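Local coordinates for protein MccF (Escherichia coli, PDB 4IIY) that confers self-immunity to microcin C7 and is probably a serine carboxypeptidase-like hydrolase of the peptidase S66 family, at residues G244-N247 and T248-G251; N289-F292 and D293-A297. The protein carries 1 engineered substitution. All blocks are in the same frame, centred on the assembly; numbering follows the deposited sequence. Where two conformers were deposited one is given.

Both contacts are short, local helical turns in the C-terminal half of the chain. Contact 1 runs from the end of strand 236-245 into the short helix 246-249 and holds three residues of the pocket that binds 1EI. By nearest atoms, the Asn-245 side chain is about 3 Å from that of Glu-270 and about 4 Å from that of His-338, both predicted charge relay residues. Contact 2 lies farther out, away from the annotated sites. The two centres are about 16 Å apart and the nearest atoms about 7 Å. Helix 276-288 links them: Leu-286 packs against Leu-246 of contact 1 and against Val-291 and Phe-292 of contact 2. Both contacts also reach the second subunit.

Contact 1 (G244-N247 and T248-G251); sequences GNLN and TLTG. With 1EI (5'-O-(L-alpha-glutamylsulfamoyl)inosine), chain K.
Asn-245 caps the short helix 246-249 through its side chain, which bonds twice to Thr-248. CG lies anti to the backbone N of Asn-245 (chi1 -177°). Asn-245 OD1 accepts from Thr-248 N at 3.0 Å, with the donor slightly tilted from the amide plane. Asn-245 OD1 also accepts from Thr-248 OG1 at 2.8 Å, and this hydroxyl sits well above that plane. The two side chains cross at about a right angle. The other end of the amide, ND2, donates to Glu-270, predicted to belong to the charge relay system.

Two residues on, Asn-247 O accepts two hydrogen bonds from Thr-250. The hydroxyl OG1 of Thr-250 is 2.6 Å from Asn-247 O and lies nearly on the line of the C=O bond. Thr-250 N is 3.2 Å from Asn-247 O. The hydroxyl also accepts from Arg-281 of the second subunit.

In Asn-247, CG again points opposite the backbone N (chi1 -166°), carrying the amide out to the bound 1EI. Asn-247 ND2 donates to OE2 of the glutamyl side-chain carboxylate of 1EI at 2.9 Å, through a bent bond of 131°. On the apolar side, Leu-246 CD1 meets Leu-249 CD1 at 4.3 Å.

The bonds at both ends of the Asn-245 amide fix its rotation. The turn thus ties Glu-270 to the helix start, while Asn-247 helps recognise the glutamyl carboxylate.

Contact 2 (N289-F292 and D293-A297); sequences NRVF and DKVSA
Val-291 O holds the turn by accepting two backbone bonds. Val-295 N is 3.1 Å from Val-291 O. Lys-294 N is 3.0 Å from Val-291 O. Asp-293 N donates to Arg-290 O, also at 3.0 Å. Just before this turn, Arg-290 has positive phi (67°) and is the C-prime residue of the Schellman motif that ends helix 276-288.

The apolar contacts lie on the buried side. Val-291 CG1 is anti to its own N (chi1 173°), which brings it within 3.9 Å of Val-295 CG1. The other Val-295 methyl, CG2, sits at the edge of the Phe-292 ring, 4.5 Å from CD1. The ring also packs on Leu-286, Leu-319 and Leu-323.

Arg-290 and Asp-293 are bridged by a water. Arg-290 NH1 and Asp-293 OD2 are 4.0 Å apart, beyond a salt bridge, with their planar groups turned 46° from each other. The water accepts from NH1 and donates to OD2. The guanidinium has its salt bridge with Glu-256 of the second subunit. Lys-294 runs extended past Arg-290 O. Its NZ gives a hydrogen bond to Ile-261 O and another, of 2.7 Å, to a water that donates to Asn-289 O. A third water donates to both Phe-292 O and Val-295 O.

The turn therefore joins an apolar inner side to a hydrated polar one. The pull between Arg-290 and Asp-293 is probably modest, since water mediates it and Glu-256 of the second subunit holds the arginine directly.

Contact 1 (G244-N247 and T248-G251)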
# COMPACT_ATOMS: atom_id res chain seq x y z
N GLY B 244 5.15 1.07 13.24
CA GLY B 244 5.72 -0.18 12.75
C GLY B 244 6.12 -0.03 11.29
O GLY B 244 6.57 1.04 10.86
N ASN B 245 5.95 -1.11 10.54
CA ASN B 245 6.25 -1.07 9.11
C ASN B 245 5.18 -0.27 8.40
O ASN B 245 4.00 -0.64 8.40
CB ASN B 245 6.35 -2.49 8.55
CG ASN B 245 6.75 -2.51 7.09
OD1 ASN B 245 5.88 -2.55 6.19
ND2 ASN B 245 8.05 -2.52 6.82
N LEU B 246 5.58 0.83 7.77
CA LEU B 246 4.61 1.78 7.24
C LEU B 246 3.81 1.21 6.07
O LEU B 246 2.59 1.34 6.02
CB LEU B 246 5.30 3.10 6.88
CG LEU B 246 4.42 4.18 6.26
CD1 LEU B 246 3.21 4.50 7.13
CD2 LEU B 246 5.27 5.44 6.01
N ASN B 247 4.49 0.57 5.12
CA ASN B 247 3.74 -0.04 4.03
C ASN B 247 2.70 -1.04 4.56
O ASN B 247 1.57 -1.11 4.06
CB ASN B 247 4.69 -0.72 3.05
CG ASN B 247 4.02 -1.06 1.75
OD1 ASN B 247 3.51 -0.19 1.05
ND2 ASN B 247 4.01 -2.35 1.41
N THR B 248 3.07 -1.83 5.56
CA THR B 248 2.12 -2.79 6.13
C THR B 248 0.91 -2.12 6.79
O THR B 248 -0.20 -2.64 6.73
CB THR B 248 2.82 -3.72 7.13
OG1 THR B 248 3.87 -4.42 6.46
CG2 THR B 248 1.85 -4.74 7.71
N LEU B 249 1.12 -0.96 7.41
CA LEU B 249 0.02 -0.25 8.05
C LEU B 249 -1.10 0.08 7.06
O LEU B 249 -2.26 0.18 7.45
CB LEU B 249 0.51 1.02 8.75
CG LEU B 249 1.34 0.78 10.01
CD1 LEU B 249 1.94 2.09 10.51
CD2 LEU B 249 0.55 0.09 11.12
N THR B 250 -0.77 0.26 5.79
CA THR B 250 -1.80 0.51 4.79
C THR B 250 -2.84 -0.61 4.72
O THR B 250 -3.97 -0.38 4.29
CB THR B 250 -1.24 0.77 3.36
OG1 THR B 250 -0.67 -0.43 2.82
CG2 THR B 250 -0.20 1.89 3.36
N GLY B 251 -2.48 -1.83 5.13
CA GLY B 251 -3.40 -2.95 5.07
C GLY B 251 -4.42 -3.01 6.20
O GLY B 251 -5.36 -3.79 6.13
O6 1EI K . 16.06 -14.54 -0.59
C6 1EI K . 16.38 -13.64 0.21
N1 1EI K . 17.62 -13.10 0.20
C2 1EI K . 17.98 -12.14 1.07
N3 1EI K . 17.16 -11.64 2.00
C5 1EI K . 15.42 -13.15 1.22
C4 1EI K . 15.90 -12.10 2.12
N7 1EI K . 14.14 -13.41 1.57
C8 1EI K . 13.83 -12.60 2.60
N9 1EI K . 14.88 -11.82 2.92
C1' 1EI K . 14.92 -10.81 3.98
O4' 1EI K . 14.09 -11.15 5.08
C2' 1EI K . 14.37 -9.51 3.43
O2' 1EI K . 15.43 -8.73 2.88
C3' 1EI K . 13.75 -8.85 4.64
O3' 1EI K . 14.62 -7.83 5.13
C4' 1EI K . 13.65 -9.94 5.70
C5' 1EI K . 12.23 -10.09 6.23
O5' 1EI K . 11.33 -10.48 5.19
SBF 1EI K . 9.83 -10.32 5.42
OAE 1EI K . 9.13 -11.35 4.69
OAF 1EI K . 9.62 -10.42 6.84
NAQ 1EI K . 9.46 -8.90 4.92
C 1EI K . 8.27 -8.27 5.05
O 1EI K . 7.26 -8.70 5.60
CA 1EI K . 8.20 -6.88 4.49
N 1EI K . 9.43 -6.54 3.79
CB 1EI K . 6.98 -6.75 3.58
CG 1EI K . 6.33 -5.38 3.71
CD 1EI K . 7.09 -4.35 2.89
OE1 1EI K . 8.26 -4.60 2.54
OE2 1EI K . 6.50 -3.29 2.61

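Contact 2 (N289-F292 and D293-A297)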
# COMPACT_ATOMS: atom_id res chain seq x y z
N ASN B 289 -3.61 12.20 6.25
CA ASN B 289 -4.32 11.71 7.42
C ASN B 289 -4.13 12.54 8.69
O ASN B 289 -4.57 12.16 9.77
CB ASN B 289 -3.96 10.25 7.66
CG ASN B 289 -4.82 9.31 6.85
OD1 ASN B 289 -5.88 8.88 7.31
ND2 ASN B 289 -4.42 9.04 5.62
N ARG B 290 -3.49 13.69 8.54
CA ARG B 290 -3.26 14.65 9.64
C ARG B 290 -2.33 14.12 10.71
O ARG B 290 -2.26 14.68 11.82
CB ARG B 290 -4.59 15.13 10.25
CG ARG B 290 -5.55 15.74 9.24
CD ARG B 290 -6.82 16.22 9.93
NE ARG B 290 -7.76 16.84 9.00
CZ ARG B 290 -7.77 18.13 8.69
NH1 ARG B 290 -6.88 18.95 9.23
NH2 ARG B 290 -8.67 18.60 7.83
N VAL B 291 -1.58 13.07 10.41
CA VAL B 291 -0.67 12.51 11.38
C VAL B 291 0.38 13.54 11.81
O VAL B 291 0.76 13.61 12.98
CB VAL B 291 0.00 11.24 10.82
CG1 VAL B 291 1.08 10.75 11.77
CG2 VAL B 291 -1.05 10.15 10.58
N PHE B 292 0.85 14.35 10.86
CA PHE B 292 1.90 15.32 11.15
C PHE B 292 1.37 16.55 11.90
O PHE B 292 2.16 17.40 12.33
CB PHE B 292 2.67 15.70 9.88
CG PHE B 292 3.31 14.52 9.18
CD1 PHE B 292 3.93 13.51 9.90
CD2 PHE B 292 3.27 14.42 7.79
CE1 PHE B 292 4.51 12.43 9.26
CE2 PHE B 292 3.85 13.33 7.15
CZ PHE B 292 4.47 12.34 7.88
N ASP B 293 0.06 16.64 12.07
CA ASP B 293 -0.54 17.67 12.92
C ASP B 293 -0.61 17.21 14.37
O ASP B 293 -0.86 18.02 15.27
CB ASP B 293 -1.96 18.02 12.44
CG ASP B 293 -1.98 18.75 11.11
OD1 ASP B 293 -0.96 19.36 10.74
OD2 ASP B 293 -3.04 18.71 10.44
N LYS B 294 -0.41 15.91 14.59
CA LYS B 294 -0.56 15.33 15.92
C LYS B 294 0.75 14.97 16.60
O LYS B 294 0.91 15.20 17.80
CB LYS B 294 -1.40 14.06 15.84
CG LYS B 294 -2.86 14.25 15.45
CD LYS B 294 -3.49 12.87 15.24
CE LYS B 294 -4.93 12.91 14.77
NZ LYS B 294 -5.38 11.51 14.48
N VAL B 295 1.67 14.34 15.87
CA VAL B 295 2.82 13.72 16.52
C VAL B 295 3.87 14.73 16.97
O VAL B 295 4.08 15.76 16.32
CB VAL B 295 3.45 12.58 15.67
CG1 VAL B 295 2.42 11.50 15.39
CG2 VAL B 295 4.02 13.11 14.37
N SER B 296 4.54 14.42 18.08
CA SER B 296 5.54 15.33 18.61
C SER B 296 6.96 15.01 18.15
O SER B 296 7.87 15.83 18.30
CB SER B 296 5.47 15.38 20.14
OG SER B 296 4.22 15.88 20.57
N ALA B 297 7.16 13.83 17.58
CA ALA B 297 8.44 13.43 17.01
C ALA B 297 8.19 12.25 16.09
O ALA B 297 7.16 11.57 16.18
CB ALA B 297 9.45 13.07 18.11
O HOH W 1 -4.08 10.69 12.24
O HOH W 2 -5.37 18.43 12.03
O HOH W 3 2.80 17.78 15.01